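PDB 5Z7R: short-chain-enoyl-CoA hydratase, which catalyses the reversible hydration of crotonyl-CoA and also accepts hexenoyl-CoA, but not longer analogues, in butanoate metabolism. Local coordinates for residues Ala51-Gly56 and Glu187-Ala192. Numbering follows the deposited sequence.
Sequences AVILTG and ELMNTA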
ATOM      1  N   ALA A  51      23.878 -16.746  11.758  1.00 29.01           N
ATOM      2  CA  ALA A  51      23.236 -17.170  10.541  1.00 29.55           C
ATOM      3  C   ALA A  51      22.669 -18.562  10.720  1.00 28.75           C
ATOM      4  O   ALA A  51      23.010 -19.271  11.670  1.00 34.05           O
ATOM      5  CB  ALA A  51      24.194 -17.105   9.361  1.00 33.17           C
ATOM      6  N   VAL A  52      21.762 -18.933   9.837  1.00 25.50           N
ATOM      7  CA  VAL A  52      21.066 -20.191   9.945  1.00 26.78           C
ATOM      8  C   VAL A  52      21.048 -20.867   8.592  1.00 28.74           C
ATOM      9  O   VAL A  52      20.902 -20.199   7.568  1.00 33.26           O
ATOM     10  CB  VAL A  52      19.606 -19.965  10.416  1.00 25.52           C
ATOM     11  CG1 VAL A  52      18.783 -21.236  10.331  1.00 25.49           C
ATOM     12  CG2 VAL A  52      19.590 -19.390  11.805  1.00 23.67           C
ATOM     13  N   ILE A  53      21.189 -22.183   8.598  1.00 29.35           N
ATOM     14  CA  ILE A  53      21.043 -22.980   7.434  1.00 30.34           C
ATOM     15  C   ILE A  53      19.969 -23.973   7.746  1.00 31.13           C
ATOM     16  O   ILE A  53      19.996 -24.650   8.752  1.00 34.17           O
ATOM     17  CB  ILE A  53      22.323 -23.761   7.111  1.00 34.13           C
ATOM     18  CG1 ILE A  53      23.504 -22.801   6.944  1.00 37.28           C
ATOM     19  CG2 ILE A  53      22.146 -24.638   5.867  1.00 33.08           C
ATOM     20  CD1 ILE A  53      24.805 -23.532   6.694  1.00 39.50           C
ATOM     21  N   LEU A  54      19.035 -24.080   6.837  1.00 32.04           N
ATOM     22  CA  LEU A  54      17.955 -24.969   7.001  1.00 30.76           C
ATOM     23  C   LEU A  54      18.143 -25.984   5.979  1.00 32.38           C
ATOM     24  O   LEU A  54      18.286 -25.651   4.808  1.00 37.91           O
ATOM     25  CB  LEU A  54      16.640 -24.258   6.711  1.00 29.67           C
ATOM     26  CG  LEU A  54      15.384 -25.112   6.760  1.00 29.82           C
ATOM     27  CD1 LEU A  54      15.227 -25.751   8.137  1.00 29.70           C
ATOM     28  CD2 LEU A  54      14.172 -24.253   6.381  1.00 31.37           C
ATOM     29  N   THR A  55      18.071 -27.233   6.372  1.00 32.49           N
ATOM     30  CA  THR A  55      17.988 -28.276   5.368  1.00 35.94           C
ATOM     31  C   THR A  55      17.170 -29.434   5.876  1.00 36.76           C
ATOM     32  O   THR A  55      16.710 -29.424   7.007  1.00 33.59           O
ATOM     33  CB  THR A  55      19.392 -28.770   4.976  1.00 37.37           C
ATOM     34  OG1 THR A  55      19.293 -29.529   3.769  1.00 38.02           O
ATOM     35  CG2 THR A  55      20.016 -29.602   6.140  1.00 35.59           C
ATOM     36  N   GLY A  56      16.959 -30.391   4.991  1.00 38.18           N
ATOM     37  CA  GLY A  56      16.361 -31.676   5.327  1.00 41.65           C
ATOM     38  C   GLY A  56      17.431 -32.747   5.526  1.00 42.67           C
ATOM     39  O   GLY A  56      18.623 -32.471   5.410  1.00 40.74           O
ATOM     40  N   GLU A 187      28.372 -30.923  -3.012  1.00 36.19           N
ATOM     41  CA  GLU A 187      28.781 -29.538  -2.744  1.00 34.53           C
ATOM     42  C   GLU A 187      27.783 -28.706  -1.865  1.00 33.93           C
ATOM     43  O   GLU A 187      28.158 -27.675  -1.307  1.00 33.43           O
ATOM     44  CB  GLU A 187      28.982 -28.802  -4.067  1.00 39.96           C
ATOM     45  CG  GLU A 187      29.972 -29.451  -5.033  1.00 43.70           C
ATOM     46  CD  GLU A 187      30.154 -28.658  -6.338  1.00 47.54           C
ATOM     47  OE1 GLU A 187      29.199 -28.005  -6.828  1.00 46.17           O
ATOM     48  OE2 GLU A 187      31.264 -28.702  -6.904  1.00 49.64           O
ATOM     49  N   LEU A 188      26.531 -29.134  -1.749  1.00 33.09           N
ATOM     50  CA  LEU A 188      25.472 -28.299  -1.110  1.00 35.05           C
ATOM     51  C   LEU A 188      25.811 -27.616   0.238  1.00 37.81           C
ATOM     52  O   LEU A 188      25.788 -26.385   0.366  1.00 39.00           O
ATOM     53  CB  LEU A 188      24.196 -29.119  -0.966  1.00 33.43           C
ATOM     54  CG  LEU A 188      22.948 -28.398  -0.434  1.00 32.61           C
ATOM     55  CD1 LEU A 188      22.871 -26.996  -1.017  1.00 35.99           C
ATOM     56  CD2 LEU A 188      21.695 -29.160  -0.795  1.00 30.29           C
ATOM     57  N   MET A 189      26.132 -28.402   1.248  1.00 39.03           N
ATOM     58  CA  MET A 189      26.382 -27.837   2.562  1.00 38.39           C
ATOM     59  C   MET A 189      27.639 -26.993   2.604  1.00 41.05           C
ATOM     60  O   MET A 189      27.691 -26.013   3.358  1.00 41.01           O
ATOM     61  CB  MET A 189      26.439 -28.942   3.613  1.00 39.95           C
ATOM     62  CG  MET A 189      25.064 -29.534   3.927  1.00 42.81           C
ATOM     63  SD  MET A 189      23.883 -28.397   4.754  1.00 44.89           S
ATOM     64  CE  MET A 189      24.948 -27.557   5.939  1.00 43.60           C
ATOM     65  N   ASN A 190      28.662 -27.361   1.833  1.00 40.56           N
ATOM     66  CA  ASN A 190      29.848 -26.502   1.757  1.00 42.72           C
ATOM     67  C   ASN A 190      29.415 -25.199   1.154  1.00 39.31           C
ATOM     68  O   ASN A 190      29.806 -24.138   1.661  1.00 41.39           O
ATOM     69  CB  ASN A 190      31.018 -27.072   0.907  1.00 44.63           C
ATOM     70  CG  ASN A 190      31.776 -28.191   1.599  1.00 46.12           C
ATOM     71  OD1 ASN A 190      31.838 -28.265   2.834  1.00 43.79           O
ATOM     72  ND2 ASN A 190      32.355 -29.086   0.796  1.00 47.72           N
ATOM     73  N   THR A 191      28.623 -25.249   0.080  1.00 33.25           N
ATOM     74  CA  THR A 191      28.215 -23.979  -0.532  1.00 37.12           C
ATOM     75  C   THR A 191      27.446 -23.092   0.490  1.00 35.15           C
ATOM     76  O   THR A 191      27.844 -21.944   0.723  1.00 31.77           O
ATOM     77  CB  THR A 191      27.412 -24.163  -1.825  1.00 39.14           C
ATOM     78  OG1 THR A 191      28.147 -25.004  -2.708  1.00 43.22           O
ATOM     79  CG2 THR A 191      27.189 -22.824  -2.510  1.00 38.12           C
ATOM     80  N   ALA A 192      26.391 -23.650   1.105  1.00 32.81           N
ATOM     81  CA  ALA A 192      25.661 -22.990   2.203  1.00 31.80           C
ATOM     82  C   ALA A 192      26.564 -22.415   3.280  1.00 33.51           C
ATOM     83  O   ALA A 192      26.385 -21.253   3.689  1.00 30.47           O
ATOM     84  CB  ALA A 192      24.705 -23.955   2.833  1.00 31.67           C
TER
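I53 meets A192 and M189 through its two methyl groups, and these touches make up most of an apolar contact. CD1 of I53 lies 3.9 Å from CB of A192. The other methyl, I53 CG2, sits 4.0 Å from the same A192 CB, so the small alanine methyl meets both methyls of the isoleucine. CE of M189 also comes close to both methyls, with 4.0 Å to I53 CG2 and 4.1 Å to I53 CD1. The I53 and M189 side chains run at a slant to each other. M189 leaves the helix off to one side and reaches the strand because its chain bends at both chi2 (-67°) and chi3 (-41°). The bends bring CE to I53 and SD near T55. The SD atom of M189 is a looser neighbour, 4.3 Å from CG2 of T55.

The contact lays the start of helix 188-201 against strand 51-56 in the crotonase fold. This strand is an inner member of the mixed sheet, between strands 14-19 and 100-104. The helix follows the short strand 182-183, outermost of the sheet within this chain, and turns back over one face of the sheet. Over residues 188-192 the helix runs nearly antiparallel to the strand (162°), with the axes 10.2 Å apart at their closest. L188 also faces the sheet, but packs on A103, I123 and S125. The contact is buried and lies away from E114 and E134, the probable catalytic glutamates.

The hydroxyls of T55 and T191 find partners away from the facing side chains. OG1 of T55 bonds to the backbone O of A103 on the adjacent strand, while its CG2 is the atom near M189. On the helix, OG1 of T191 bonds to O of E187 at 3.0 Å, from above the carbonyl plane. That oxygen also accepts the backbone N of T191.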